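Local coordinates for protein 11S globulin isoform 1 (Cocos nucifera, PDB 5WPW) that serves as a hexameric 11S seed storage globulin, a nutrient reserve of the coconut seed, and is a potential food allergen, at residues 9-14 / 29-34; 38-43 / 140-145; 309-314 / 341-346; 317-322 / 330-335. The protein carries 2 engineered substitutions. All blocks are in the same frame, centred on the assembly; numbering follows the deposited sequence.

Overall arrangement
Interactions 1 and 2 come first along the chain, in the N-terminal cupin range; 3 and 4 follow in the C-terminal one, interaction 4 nested inside the loop that interaction 3 closes. Helix 32-37 leads into strand 40-46, so interactions 1 and 2 touch, centres 12 Å apart. Interaction 3 lies about 11 Å from interactions 1 and 4, centre to centre, and touches both: Leu341 packs on the hairpin 317-323/329-336, Ile342 approaches Phe34. The run 9-14 also packs on that hairpin, interactions 1 and 4 being centred 16 Å apart. Where the two cupin modules join, interactions 1 to 3 thus touch one another, and 4 meets 1 and 3 but not 2 (centres 23 Å apart).

Interaction 1 (9-14 / 29-34); sequences NALEPT and EDNEQF
Asn9 and Leu11 belong to an extended, irregular run that passes the start of helix 32-37 at a distance, the CA atoms of Asn9 and Gln33 being 8.7 Å apart, and side chains fill the gap. Gln33 spans much of it. Its chain is extended beyond CG (chi2 180°), which carries the amide right up to Asn9, where OE1 of Gln33 accepts a hydrogen bond from N of Asn9 at 3.2 Å. That donor comes in well to the side of the C=O direction and is tilted 25° from the carbonyl plane. The amide of Asn9 crosses that of Gln33 at a slant, their planes 44° apart. On its other side, NE2 of Gln33 gives a weak bond to OD1 of Asn31, which may help fix which way round the amide sits.

The same OD1 of Asn31 takes the backbone N-H of Gln33 at 3.1 Å, in the carbonyl plane and on a lone pair. Leu11 packs beside these amides with its two methyls divided: CD2 meets ND2 of Asn31 at 3.3 Å, whereas CD1 packs obliquely on the Phe34 ring, 3.5 Å from CE2. Phe34 also leans on Val39 and Thr41, and both it and Leu11 touch Leu340 of the C-terminal cupin, to whose backbone Leu11 is hydrogen-bonded. Asn31 is thus a textbook helix N-cap, and its glutamine neighbour ties that capped end to the N-terminal arm where the arm lies along the junction of the two cupin modules.

Interaction 2 (38-43 / 140-145); sequences GVSTIR and LDTSND
Ser40 and Leu140 form an antiparallel hydrogen-bonded pair where 38-40 runs 156° from the direction of 140-143. Leu140 N gives Ser40 O a nearly linear bond of 2.8 Å, and Ser40 N returns one of 3.1 Å to Leu140 O, in the carbonyl plane. Beyond this pair the backbone of 140-145 turns: Asp141 is the centre of an inverse gamma turn and opens a type I turn to Asn144. The turn presents Ser143 N to Gly38 O at 3.2 Å.

The pairing joins the adjacent strands 40-46 and 134-140 in the antiparallel sheet of the N-terminal cupin, a family built on a beta-barrel of jelly-roll type. Here the chain has just left helix 32-37, and Gly38, with its positive phi of 70°, makes the change of direction. Ser143 lies close against it, OG being 3.4 Å from Gly38 CA, while the hydroxyl itself bonds to Arg151.

Asp141 has CG anti to its N (chi1 -174°), which swings the carboxylate back toward Gly38. Its OD1 stands 3.2 Å from Gly38 O; both are acceptors, and Ser143 N faces both, its weaker bond going to OD1. Asn144 ND2 weakly holds the other oxygen, OD2. On the side of Ser40, a water joins the two hydroxyls, 2.7 Å from Thr142 OG1 and at a rather short separation from Ser40 OG. The methyl CG2 of Thr142 lies 3.6 Å from Ser40 OG, which has a further partner in Glu29.

Interaction 3 (309-314 / 341-346); sequences SIMYCT and LIVPQN
The flat groups that meet between Met311 and Leu341, and between Ser309 and Val343, are peptide units that exchange N-H···O=C bonds. Leu341 N lies in the carbonyl plane of Met311 O, 2.7 Å from it, whereas in the return bond Met311 N is tilted 26° from the carbonyl plane of Leu341. Ser309 and Val343 exchange a second such couple, the shorter being Val343 N to Ser309 O at 2.7 Å. Between the couples sits the non-hydrogen-bonded pair Ile310 and Ile342, with Ile342 CA making a CH···O contact to Ser309 O.

These strands are the last two across one antiparallel sheet of the C-terminal cupin, where 309-314 lies between 357-364 and 340-343. On one face of the sheet the isoleucines stand side by side, pointing the same way. Ile342 bends at CG1 (chi2 -74°) and brings CD1 over its neighbour, 3.5 Å from both CG1 and CG2 of Ile310. Val39 of the N-terminal cupin touches Ile310.

The other face carries Ser309, Met311, Leu341 and Val343. Met311 is extended as far as SD, then turns at chi3 to a nearly eclipsed -15°, and its methyl CE comes to rest 3.7 Å from Val343 CG2, with Leu341 CD2 more distant. Met349 of strand 348-354 packs on both Met311 and Val343. Past the strand, Pro344 touches Leu149 of a second subunit.

Interaction 4 (317-322 / 330-335); sequences RGRVEV and VFDGEL
Val322, Val330 and Phe331 make the tight end of this antiparallel hairpin, and Arg317 with Glu334 the exposed one. Val322 O accepts from Val330 N at 2.9 Å and only weakly from Phe331 N, for two residues face one here: a classic beta bulge. The bulge brings CG2 of Val330 to 3.6 Å from CG1 of Val322. On the same face as Val322, Val320 packs beside the Phe331 ring, its O approaching obliquely, 3.4 Å from Phe331 CD2, and Leu335 follows. Leu341 of strand 340-343 touches Val320, Phe331 and Leu335, packing this face against the C-terminal cupin.

The opposite face is charged, and Arg317, Arg319 and Glu334 on or near it are exposed to solvent. Arg319 turns at CG (chi2 80°) and lays its guanidinium over Gly333, whose CA is 3.5 Å above the group's centre. From there NE and NH2 both grip one oxygen, OD1 of Asp332; NH2 lies 2.6 Å from it and well above the carboxylate plane, while NE comes nearly along the C-O axis. Farther out, Glu334 OE1 meets the edge of the Arg317 guanidinium, the two planes 52° apart, in a salt bridge modelled doubtfully short.

Glu321 stands beside Asp332 with the carboxylates stacked, 8° from parallel, and OE2 of Glu321 3.8 Å from OD2 of Asp332. That oxygen of Glu321 also accepts from Ser184 N of a second subunit. Two negative groups so close would tend to raise each other's proton affinity; the Arg319 grip on Asp332 and the intersubunit bond to Glu321 probably offset this.

Interaction 1 (9-14 / 29-34)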
loop_
_atom_site.group_PDB
_atom_site.type_symbol
_atom_site.label_atom_id
_atom_site.label_comp_id
_atom_site.label_asym_id
_atom_site.label_seq_id
_atom_site.Cartn_x
_atom_site.Cartn_y
_atom_site.Cartn_z
ATOM N N ASN A 9 32.055 14.842 -18.426
ATOM C CA ASN A 9 33.428 14.353 -18.430
ATOM C C ASN A 9 33.598 13.336 -17.315
ATOM O O ASN A 9 32.860 13.338 -16.326
ATOM C CB ASN A 9 34.453 15.496 -18.282
ATOM C CG ASN A 9 34.167 16.385 -17.097
ATOM O OD1 ASN A 9 33.308 17.265 -17.159
ATOM N ND2 ASN A 9 34.892 16.166 -16.005
ATOM N N ALA A 10 34.575 12.453 -17.495
ATOM C CA ALA A 10 34.871 11.473 -16.463
ATOM C C ALA A 10 35.482 12.173 -15.258
ATOM O O ALA A 10 36.240 13.138 -15.396
ATOM C CB ALA A 10 35.812 10.397 -17.000
ATOM N N LEU A 11 35.118 11.710 -14.071
ATOM C CA LEU A 11 35.489 12.371 -12.835
ATOM C C LEU A 11 36.429 11.498 -12.020
ATOM O O LEU A 11 36.408 10.268 -12.108
ATOM C CB LEU A 11 34.250 12.708 -11.997
ATOM C CG LEU A 11 33.339 13.788 -12.575
ATOM C CD1 LEU A 11 31.960 13.732 -11.941
ATOM C CD2 LEU A 11 33.964 15.157 -12.388
ATOM N N GLU A 12 37.242 12.159 -11.214
ATOM C CA GLU A 12 38.146 11.534 -10.268
ATOM C C GLU A 12 38.090 12.341 -8.986
ATOM O O GLU A 12 37.582 13.470 -8.976
ATOM C CB GLU A 12 39.581 11.469 -10.817
ATOM C CG GLU A 12 39.863 10.185 -11.557
ATOM C CD GLU A 12 41.345 9.947 -11.775
ATOM O OE1 GLU A 12 42.114 9.960 -10.780
ATOM O OE2 GLU A 12 41.731 9.746 -12.946
ATOM N N PRO A 13 38.558 11.778 -7.874
ATOM C CA PRO A 13 38.491 12.491 -6.593
ATOM C C PRO A 13 39.279 13.796 -6.599
ATOM O O PRO A 13 40.410 13.861 -7.084
ATOM C CB PRO A 13 39.085 11.482 -5.611
ATOM C CG PRO A 13 38.717 10.169 -6.196
ATOM C CD PRO A 13 38.849 10.347 -7.683
ATOM N N THR A 14 38.670 14.840 -6.035
ATOM C CA THR A 14 39.309 16.150 -5.961
ATOM C C THR A 14 40.207 16.279 -4.737
ATOM O O THR A 14 41.356 16.708 -4.853
ATOM C CB THR A 14 38.265 17.270 -5.950
ATOM O OG1 THR A 14 37.362 17.082 -4.851
ATOM C CG2 THR A 14 37.491 17.275 -7.247
ATOM N N GLU A 29 31.145 17.273 -4.900
ATOM C CA GLU A 29 29.690 17.328 -4.970
ATOM C C GLU A 29 29.184 18.649 -5.532
ATOM O O GLU A 29 27.987 18.762 -5.823
ATOM C CB GLU A 29 29.096 17.076 -3.580
ATOM C CG GLU A 29 29.731 17.900 -2.466
ATOM C CD GLU A 29 28.840 18.003 -1.224
ATOM O OE1 GLU A 29 28.498 16.954 -0.618
ATOM O OE2 GLU A 29 28.473 19.143 -0.857
ATOM N N ASP A 30 30.064 19.642 -5.691
ATOM C CA ASP A 30 29.714 20.926 -6.281
ATOM C C ASP A 30 29.904 20.958 -7.792
ATOM O O ASP A 30 29.473 21.918 -8.438
ATOM C CB ASP A 30 30.538 22.038 -5.628
ATOM C CG ASP A 30 30.019 22.407 -4.247
ATOM O OD1 ASP A 30 29.124 23.279 -4.166
ATOM O OD2 ASP A 30 30.498 21.825 -3.247
ATOM N N ASN A 31 30.556 19.949 -8.358
ATOM C CA ASN A 31 30.571 19.748 -9.799
ATOM C C ASN A 31 29.144 19.750 -10.352
ATOM O O ASN A 31 28.223 19.215 -9.728
ATOM C CB ASN A 31 31.288 18.420 -10.087
ATOM C CG ASN A 31 31.674 18.253 -11.541
ATOM O OD1 ASN A 31 30.818 18.055 -12.399
ATOM N ND2 ASN A 31 32.975 18.303 -11.821
ATOM N N GLU A 32 28.962 20.362 -11.531
ATOM C CA GLU A 32 27.628 20.463 -12.123
ATOM C C GLU A 32 26.972 19.097 -12.278
ATOM O O GLU A 32 25.759 18.953 -12.087
ATOM C CB GLU A 32 27.702 21.156 -13.484
ATOM C CG GLU A 32 27.392 22.646 -13.482
ATOM C CD GLU A 32 27.463 23.248 -14.880
ATOM O OE1 GLU A 32 27.101 22.542 -15.851
ATOM O OE2 GLU A 32 27.886 24.420 -15.012
ATOM N N GLN A 33 27.753 18.084 -12.638
ATOM C CA GLN A 33 27.188 16.767 -12.900
ATOM C C GLN A 33 26.683 16.105 -11.621
ATOM O O GLN A 33 25.626 15.457 -11.628
ATOM C CB GLN A 33 28.237 15.912 -13.605
ATOM C CG GLN A 33 28.900 16.713 -14.700
ATOM C CD GLN A 33 29.952 15.943 -15.444
ATOM O OE1 GLN A 33 29.641 15.140 -16.321
ATOM N NE2 GLN A 33 31.213 16.194 -15.110
ATOM N N PHE A 34 27.424 16.258 -10.518
ATOM C CA PHE A 34 26.947 15.815 -9.213
ATOM C C PHE A 34 25.751 16.636 -8.759
ATOM O O PHE A 34 24.797 16.101 -8.183
ATOM C CB PHE A 34 28.073 15.925 -8.189
ATOM C CG PHE A 34 28.932 14.720 -8.129
ATOM C CD1 PHE A 34 28.435 13.537 -7.626
ATOM C CD2 PHE A 34 30.232 14.760 -8.579
ATOM C CE1 PHE A 34 29.218 12.415 -7.577
ATOM C CE2 PHE A 34 31.016 13.646 -8.530
ATOM C CZ PHE A 34 30.508 12.468 -8.026
#

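Interaction 2 (38-43 / 140-145)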
loop_
_atom_site.group_PDB
_atom_site.type_symbol
_atom_site.label_atom_id
_atom_site.label_comp_id
_atom_site.label_asym_id
_atom_site.label_seq_id
_atom_site.Cartn_x
_atom_site.Cartn_y
_atom_site.Cartn_z
ATOM N N GLY A 38 22.217 15.141 -8.066
ATOM C CA GLY A 38 21.808 15.236 -6.672
ATOM C C GLY A 38 22.441 14.220 -5.746
ATOM O O GLY A 38 21.777 13.736 -4.810
ATOM N N VAL A 39 23.714 13.884 -5.979
ATOM C CA VAL A 39 24.435 12.895 -5.189
ATOM C C VAL A 39 25.789 13.474 -4.775
ATOM O O VAL A 39 26.259 14.476 -5.322
ATOM C CB VAL A 39 24.631 11.557 -5.945
ATOM C CG1 VAL A 39 23.273 10.906 -6.288
ATOM C CG2 VAL A 39 25.420 11.780 -7.196
ATOM N N SER A 40 26.377 12.854 -3.752
ATOM C CA SER A 40 27.785 12.980 -3.393
ATOM C C SER A 40 28.407 11.591 -3.398
ATOM O O SER A 40 27.768 10.619 -2.980
ATOM C CB SER A 40 27.967 13.611 -1.999
ATOM O OG SER A 40 27.085 14.706 -1.815
ATOM N N THR A 41 29.659 11.487 -3.847
ATOM C CA THR A 41 30.341 10.203 -3.956
ATOM C C THR A 41 31.657 10.273 -3.193
ATOM O O THR A 41 32.328 11.315 -3.181
ATOM C CB THR A 41 30.612 9.807 -5.425
ATOM O OG1 THR A 41 29.372 9.599 -6.119
ATOM C CG2 THR A 41 31.413 8.511 -5.505
ATOM N N ILE A 42 31.993 9.190 -2.509
ATOM C CA ILE A 42 33.274 9.086 -1.830
ATOM C C ILE A 42 33.831 7.694 -2.071
ATOM O O ILE A 42 33.090 6.716 -2.218
ATOM C CB ILE A 42 33.178 9.390 -0.314
ATOM C CG1 ILE A 42 32.585 8.216 0.452
ATOM C CG2 ILE A 42 32.379 10.650 -0.044
ATOM C CD1 ILE A 42 32.295 8.544 1.917
ATOM N N ARG A 43 35.152 7.616 -2.153
ATOM C CA ARG A 43 35.863 6.352 -2.198
ATOM C C ARG A 43 36.730 6.248 -0.950
ATOM O O ARG A 43 37.403 7.209 -0.580
ATOM C CB ARG A 43 36.741 6.231 -3.455
ATOM C CG ARG A 43 37.447 4.876 -3.549
ATOM C CD ARG A 43 38.643 4.908 -4.492
ATOM N NE ARG A 43 38.219 5.128 -5.867
ATOM C CZ ARG A 43 38.852 5.917 -6.725
ATOM N NH1 ARG A 43 39.946 6.560 -6.341
ATOM N NH2 ARG A 43 38.381 6.079 -7.960
ATOM N N LEU A 140 25.895 8.773 -1.997
ATOM C CA LEU A 140 24.929 9.294 -1.032
ATOM C C LEU A 140 23.876 10.134 -1.759
ATOM O O LEU A 140 24.223 11.066 -2.493
ATOM C CB LEU A 140 25.628 10.154 0.018
ATOM C CG LEU A 140 26.599 9.517 1.021
ATOM C CD1 LEU A 140 27.974 10.134 0.919
ATOM C CD2 LEU A 140 26.013 9.687 2.434
ATOM N N ASP A 141 22.593 9.821 -1.559
ATOM C CA ASP A 141 21.549 10.570 -2.279
ATOM C C ASP A 141 21.138 11.753 -1.416
ATOM O O ASP A 141 20.239 11.659 -0.594
ATOM C CB ASP A 141 20.367 9.676 -2.632
ATOM C CG ASP A 141 19.336 10.388 -3.508
ATOM O OD1 ASP A 141 19.553 11.563 -3.872
ATOM O OD2 ASP A 141 18.305 9.766 -3.835
ATOM N N THR A 142 21.814 12.885 -1.599
ATOM C CA THR A 142 21.538 14.072 -0.803
ATOM C C THR A 142 20.307 14.830 -1.278
ATOM O O THR A 142 19.889 15.785 -0.607
ATOM C CB THR A 142 22.757 14.986 -0.821
ATOM O OG1 THR A 142 23.142 15.218 -2.181
ATOM C CG2 THR A 142 23.942 14.304 -0.092
ATOM N N SER A 143 19.745 14.448 -2.421
ATOM C CA SER A 143 18.451 14.930 -2.895
ATOM C C SER A 143 17.284 14.078 -2.408
ATOM O O SER A 143 16.119 14.428 -2.655
ATOM C CB SER A 143 18.438 14.944 -4.429
ATOM O OG SER A 143 19.051 16.120 -4.899
ATOM N N ASN A 144 17.568 12.976 -1.734
ATOM C CA ASN A 144 16.526 12.089 -1.247
ATOM C C ASN A 144 15.600 12.848 -0.307
ATOM O O ASN A 144 16.053 13.642 0.517
ATOM C CB ASN A 144 17.167 10.908 -0.522
ATOM C CG ASN A 144 16.240 9.722 -0.385
ATOM O OD1 ASN A 144 15.401 9.684 0.498
ATOM N ND2 ASN A 144 16.423 8.721 -1.249
ATOM N N ASP A 145 14.294 12.579 -0.401
ATOM C CA ASP A 145 13.389 13.244 0.530
ATOM C C ASP A 145 13.679 12.873 1.970
ATOM O O ASP A 145 13.264 13.599 2.878
ATOM C CB ASP A 145 11.930 12.925 0.218
ATOM C CG ASP A 145 11.038 14.122 0.411
ATOM O OD1 ASP A 145 11.175 14.805 1.458
ATOM O OD2 ASP A 145 10.217 14.406 -0.489
HETATM O O HOH W 1 25.503 16.488 -2.676
#

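Interaction 3 (309-314 / 341-346)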
loop_
_atom_site.group_PDB
_atom_site.type_symbol
_atom_site.label_atom_id
_atom_site.label_comp_id
_atom_site.label_asym_id
_atom_site.label_seq_id
_atom_site.Cartn_x
_atom_site.Cartn_y
_atom_site.Cartn_z
ATOM N N SER A 309 22.135 7.757 -13.625
ATOM C CA SER A 309 23.057 6.647 -13.464
ATOM C C SER A 309 24.433 7.194 -13.098
ATOM O O SER A 309 25.004 8.007 -13.840
ATOM C CB SER A 309 23.120 5.811 -14.744
ATOM O OG SER A 309 23.911 4.651 -14.570
ATOM N N ILE A 310 24.961 6.748 -11.959
ATOM C CA ILE A 310 26.299 7.108 -11.502
ATOM C C ILE A 310 27.184 5.900 -11.777
ATOM O O ILE A 310 27.134 4.891 -11.069
ATOM C CB ILE A 310 26.318 7.509 -10.026
ATOM C CG1 ILE A 310 25.425 8.726 -9.806
ATOM C CG2 ILE A 310 27.735 7.856 -9.590
ATOM C CD1 ILE A 310 24.033 8.397 -9.349
ATOM N N MET A 311 27.995 5.995 -12.820
ATOM C CA MET A 311 28.752 4.855 -13.304
ATOM C C MET A 311 30.199 4.978 -12.847
ATOM O O MET A 311 30.827 6.026 -13.050
ATOM C CB MET A 311 28.688 4.786 -14.826
ATOM C CG MET A 311 29.300 3.536 -15.397
ATOM S SD MET A 311 29.129 3.433 -17.200
ATOM C CE MET A 311 27.884 4.667 -17.488
ATOM N N TYR A 312 30.730 3.897 -12.271
ATOM C CA TYR A 312 32.103 3.836 -11.774
ATOM C C TYR A 312 32.794 2.632 -12.389
ATOM O O TYR A 312 32.307 1.507 -12.251
ATOM C CB TYR A 312 32.126 3.732 -10.244
ATOM C CG TYR A 312 33.512 3.623 -9.659
ATOM C CD1 TYR A 312 34.323 4.741 -9.556
ATOM C CD2 TYR A 312 34.014 2.404 -9.215
ATOM C CE1 TYR A 312 35.589 4.655 -9.024
ATOM C CE2 TYR A 312 35.294 2.310 -8.682
ATOM C CZ TYR A 312 36.064 3.448 -8.583
ATOM O OH TYR A 312 37.331 3.391 -8.068
ATOM N N CYS A 313 33.935 2.847 -13.043
ATOM C CA CYS A 313 34.628 1.739 -13.705
ATOM C C CYS A 313 35.571 1.045 -12.720
ATOM O O CYS A 313 36.441 1.688 -12.117
ATOM C CB CYS A 313 35.382 2.217 -14.942
ATOM S SG CYS A 313 36.399 0.903 -15.678
ATOM N N THR A 314 35.343 -0.246 -12.501
ATOM C CA THR A 314 36.129 -1.049 -11.572
ATOM C C THR A 314 37.283 -1.787 -12.249
ATOM O O THR A 314 38.112 -2.370 -11.556
ATOM C CB THR A 314 35.239 -2.076 -10.858
ATOM O OG1 THR A 314 34.705 -3.005 -11.805
ATOM C CG2 THR A 314 34.060 -1.385 -10.120
ATOM N N LEU A 341 31.430 8.417 -14.066
ATOM C CA LEU A 341 30.683 9.135 -15.090
ATOM C C LEU A 341 29.229 9.176 -14.659
ATOM O O LEU A 341 28.640 8.124 -14.407
ATOM C CB LEU A 341 30.785 8.446 -16.457
ATOM C CG LEU A 341 30.075 9.108 -17.635
ATOM C CD1 LEU A 341 30.724 10.469 -17.923
ATOM C CD2 LEU A 341 30.066 8.209 -18.906
ATOM N N ILE A 342 28.649 10.367 -14.624
ATOM C CA ILE A 342 27.214 10.516 -14.390
ATOM C C ILE A 342 26.482 10.585 -15.725
ATOM O O ILE A 342 26.740 11.472 -16.547
ATOM C CB ILE A 342 26.915 11.761 -13.554
ATOM C CG1 ILE A 342 27.909 11.903 -12.400
ATOM C CG2 ILE A 342 25.464 11.723 -13.054
ATOM C CD1 ILE A 342 27.693 10.964 -11.294
ATOM N N VAL A 343 25.524 9.688 -15.921
ATOM C CA VAL A 343 24.668 9.737 -17.096
ATOM C C VAL A 343 23.289 10.207 -16.638
ATOM O O VAL A 343 22.596 9.491 -15.899
ATOM C CB VAL A 343 24.619 8.383 -17.808
ATOM C CG1 VAL A 343 23.835 8.471 -19.127
ATOM C CG2 VAL A 343 26.088 7.885 -18.076
ATOM N N PRO A 344 22.860 11.393 -17.043
ATOM C CA PRO A 344 21.569 11.910 -16.589
ATOM C C PRO A 344 20.397 11.105 -17.120
ATOM O O PRO A 344 20.453 10.487 -18.184
ATOM C CB PRO A 344 21.552 13.340 -17.135
ATOM C CG PRO A 344 22.996 13.678 -17.370
ATOM C CD PRO A 344 23.630 12.400 -17.786
ATOM N N GLN A 345 19.314 11.136 -16.346
ATOM C CA GLN A 345 18.068 10.498 -16.727
ATOM C C GLN A 345 17.702 10.906 -18.149
ATOM O O GLN A 345 17.916 12.059 -18.553
ATOM C CB GLN A 345 16.954 10.922 -15.749
ATOM C CG GLN A 345 15.561 10.440 -16.142
ATOM C CD GLN A 345 14.448 11.085 -15.304
ATOM O OE1 GLN A 345 13.330 10.549 -15.192
ATOM N NE2 GLN A 345 14.745 12.225 -14.726
ATOM N N ASN A 346 17.207 9.935 -18.915
ATOM C CA ASN A 346 16.679 10.161 -20.262
ATOM C C ASN A 346 17.798 10.293 -21.300
ATOM O O ASN A 346 17.534 10.105 -22.488
ATOM C CB ASN A 346 15.791 11.415 -20.341
ATOM C CG ASN A 346 14.349 11.181 -19.925
ATOM O OD1 ASN A 346 13.904 11.677 -18.888
ATOM N ND2 ASN A 346 13.586 10.502 -20.777
#

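Interaction 4 (317-322 / 330-335)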
loop_
_atom_site.group_PDB
_atom_site.type_symbol
_atom_site.label_atom_id
_atom_site.label_comp_id
_atom_site.label_asym_id
_atom_site.label_seq_id
_atom_site.Cartn_x
_atom_site.Cartn_y
_atom_site.Cartn_z
ATOM N N ARG A 317 38.682 -1.238 -19.671
ATOM C CA ARG A 317 38.658 0.004 -20.431
ATOM C C ARG A 317 37.519 -0.092 -21.423
ATOM O O ARG A 317 37.298 -1.160 -22.000
ATOM C CB ARG A 317 39.956 0.249 -21.215
ATOM C CG ARG A 317 41.184 0.533 -20.386
ATOM C CD ARG A 317 42.439 0.559 -21.265
ATOM N NE ARG A 317 43.603 0.969 -20.488
ATOM C CZ ARG A 317 43.856 2.225 -20.129
ATOM N NH1 ARG A 317 43.028 3.205 -20.487
ATOM N NH2 ARG A 317 44.940 2.505 -19.413
ATOM N N GLY A 318 36.814 1.017 -21.637
ATOM C CA GLY A 318 35.747 0.999 -22.616
ATOM C C GLY A 318 35.409 2.376 -23.130
ATOM O O GLY A 318 35.723 3.394 -22.511
ATOM N N ARG A 319 34.778 2.391 -24.295
ATOM C CA ARG A 319 34.272 3.603 -24.914
ATOM C C ARG A 319 32.825 3.819 -24.490
ATOM O O ARG A 319 31.993 2.923 -24.654
ATOM C CB ARG A 319 34.330 3.497 -26.439
ATOM C CG ARG A 319 34.125 4.809 -27.157
ATOM C CD ARG A 319 35.424 5.580 -27.118
ATOM N NE ARG A 319 35.314 6.936 -27.646
ATOM C CZ ARG A 319 36.304 7.821 -27.593
ATOM N NH1 ARG A 319 37.458 7.479 -27.028
ATOM N NH2 ARG A 319 36.146 9.040 -28.103
ATOM N N VAL A 320 32.530 4.999 -23.957
ATOM C CA VAL A 320 31.160 5.414 -23.651
ATOM C C VAL A 320 30.810 6.616 -24.515
ATOM O O VAL A 320 31.566 7.593 -24.575
ATOM C CB VAL A 320 30.980 5.760 -22.161
ATOM C CG1 VAL A 320 29.487 6.026 -21.852
ATOM C CG2 VAL A 320 31.517 4.661 -21.300
ATOM N N GLU A 321 29.655 6.557 -25.170
ATOM C CA GLU A 321 29.094 7.713 -25.839
ATOM C C GLU A 321 27.738 8.031 -25.232
ATOM O O GLU A 321 26.919 7.128 -25.041
ATOM C CB GLU A 321 28.966 7.464 -27.321
ATOM C CG GLU A 321 30.320 7.289 -27.975
ATOM C CD GLU A 321 30.183 7.080 -29.453
ATOM O OE1 GLU A 321 30.818 6.147 -29.980
ATOM O OE2 GLU A 321 29.423 7.844 -30.077
ATOM N N VAL A 322 27.514 9.300 -24.936
ATOM C CA VAL A 322 26.261 9.772 -24.361
ATOM C C VAL A 322 25.712 10.884 -25.243
ATOM O O VAL A 322 26.458 11.777 -25.657
ATOM C CB VAL A 322 26.481 10.247 -22.907
ATOM C CG1 VAL A 322 25.145 10.744 -22.302
ATOM C CG2 VAL A 322 27.070 9.133 -22.087
ATOM N N VAL A 330 27.357 14.533 -25.864
ATOM C CA VAL A 330 27.812 15.187 -24.640
ATOM C C VAL A 330 28.937 14.424 -23.953
ATOM O O VAL A 330 29.538 14.950 -23.000
ATOM C CB VAL A 330 26.634 15.435 -23.673
ATOM C CG1 VAL A 330 25.641 16.386 -24.315
ATOM C CG2 VAL A 330 25.939 14.120 -23.312
ATOM N N PHE A 331 29.244 13.214 -24.406
ATOM C CA PHE A 331 30.426 12.498 -23.971
ATOM C C PHE A 331 30.806 11.519 -25.066
ATOM O O PHE A 331 29.941 10.923 -25.713
ATOM C CB PHE A 331 30.205 11.762 -22.635
ATOM C CG PHE A 331 31.473 11.203 -22.030
ATOM C CD1 PHE A 331 32.392 12.038 -21.415
ATOM C CD2 PHE A 331 31.739 9.845 -22.078
ATOM C CE1 PHE A 331 33.565 11.524 -20.862
ATOM C CE2 PHE A 331 32.911 9.329 -21.528
ATOM C CZ PHE A 331 33.825 10.182 -20.920
ATOM N N ASP A 332 32.110 11.361 -25.267
ATOM C CA ASP A 332 32.625 10.423 -26.258
ATOM C C ASP A 332 34.077 10.176 -25.838
ATOM O O ASP A 332 34.987 10.866 -26.296
ATOM C CB ASP A 332 32.524 10.980 -27.663
ATOM C CG ASP A 332 32.874 9.957 -28.732
ATOM O OD1 ASP A 332 33.578 8.960 -28.429
ATOM O OD2 ASP A 332 32.440 10.161 -29.890
ATOM N N GLY A 333 34.265 9.228 -24.931
ATOM C CA GLY A 333 35.583 9.028 -24.369
ATOM C C GLY A 333 35.706 7.632 -23.819
ATOM O O GLY A 333 34.752 6.851 -23.809
ATOM N N GLU A 334 36.917 7.326 -23.370
ATOM C CA GLU A 334 37.200 6.069 -22.714
ATOM C C GLU A 334 36.824 6.193 -21.243
ATOM O O GLU A 334 36.605 7.286 -20.728
ATOM C CB GLU A 334 38.686 5.710 -22.900
ATOM C CG GLU A 334 39.151 4.351 -22.341
ATOM C CD GLU A 334 40.615 4.011 -22.681
ATOM O OE1 GLU A 334 41.526 4.426 -21.923
ATOM O OE2 GLU A 334 40.849 3.296 -23.682
ATOM N N LEU A 335 36.711 5.067 -20.574
ATOM C CA LEU A 335 36.660 5.049 -19.125
ATOM C C LEU A 335 37.639 3.982 -18.677
ATOM O O LEU A 335 37.719 2.917 -19.301
ATOM C CB LEU A 335 35.241 4.753 -18.600
ATOM C CG LEU A 335 34.276 5.886 -18.248
ATOM C CD1 LEU A 335 33.108 5.322 -17.464
ATOM C CD2 LEU A 335 34.935 6.981 -17.441
#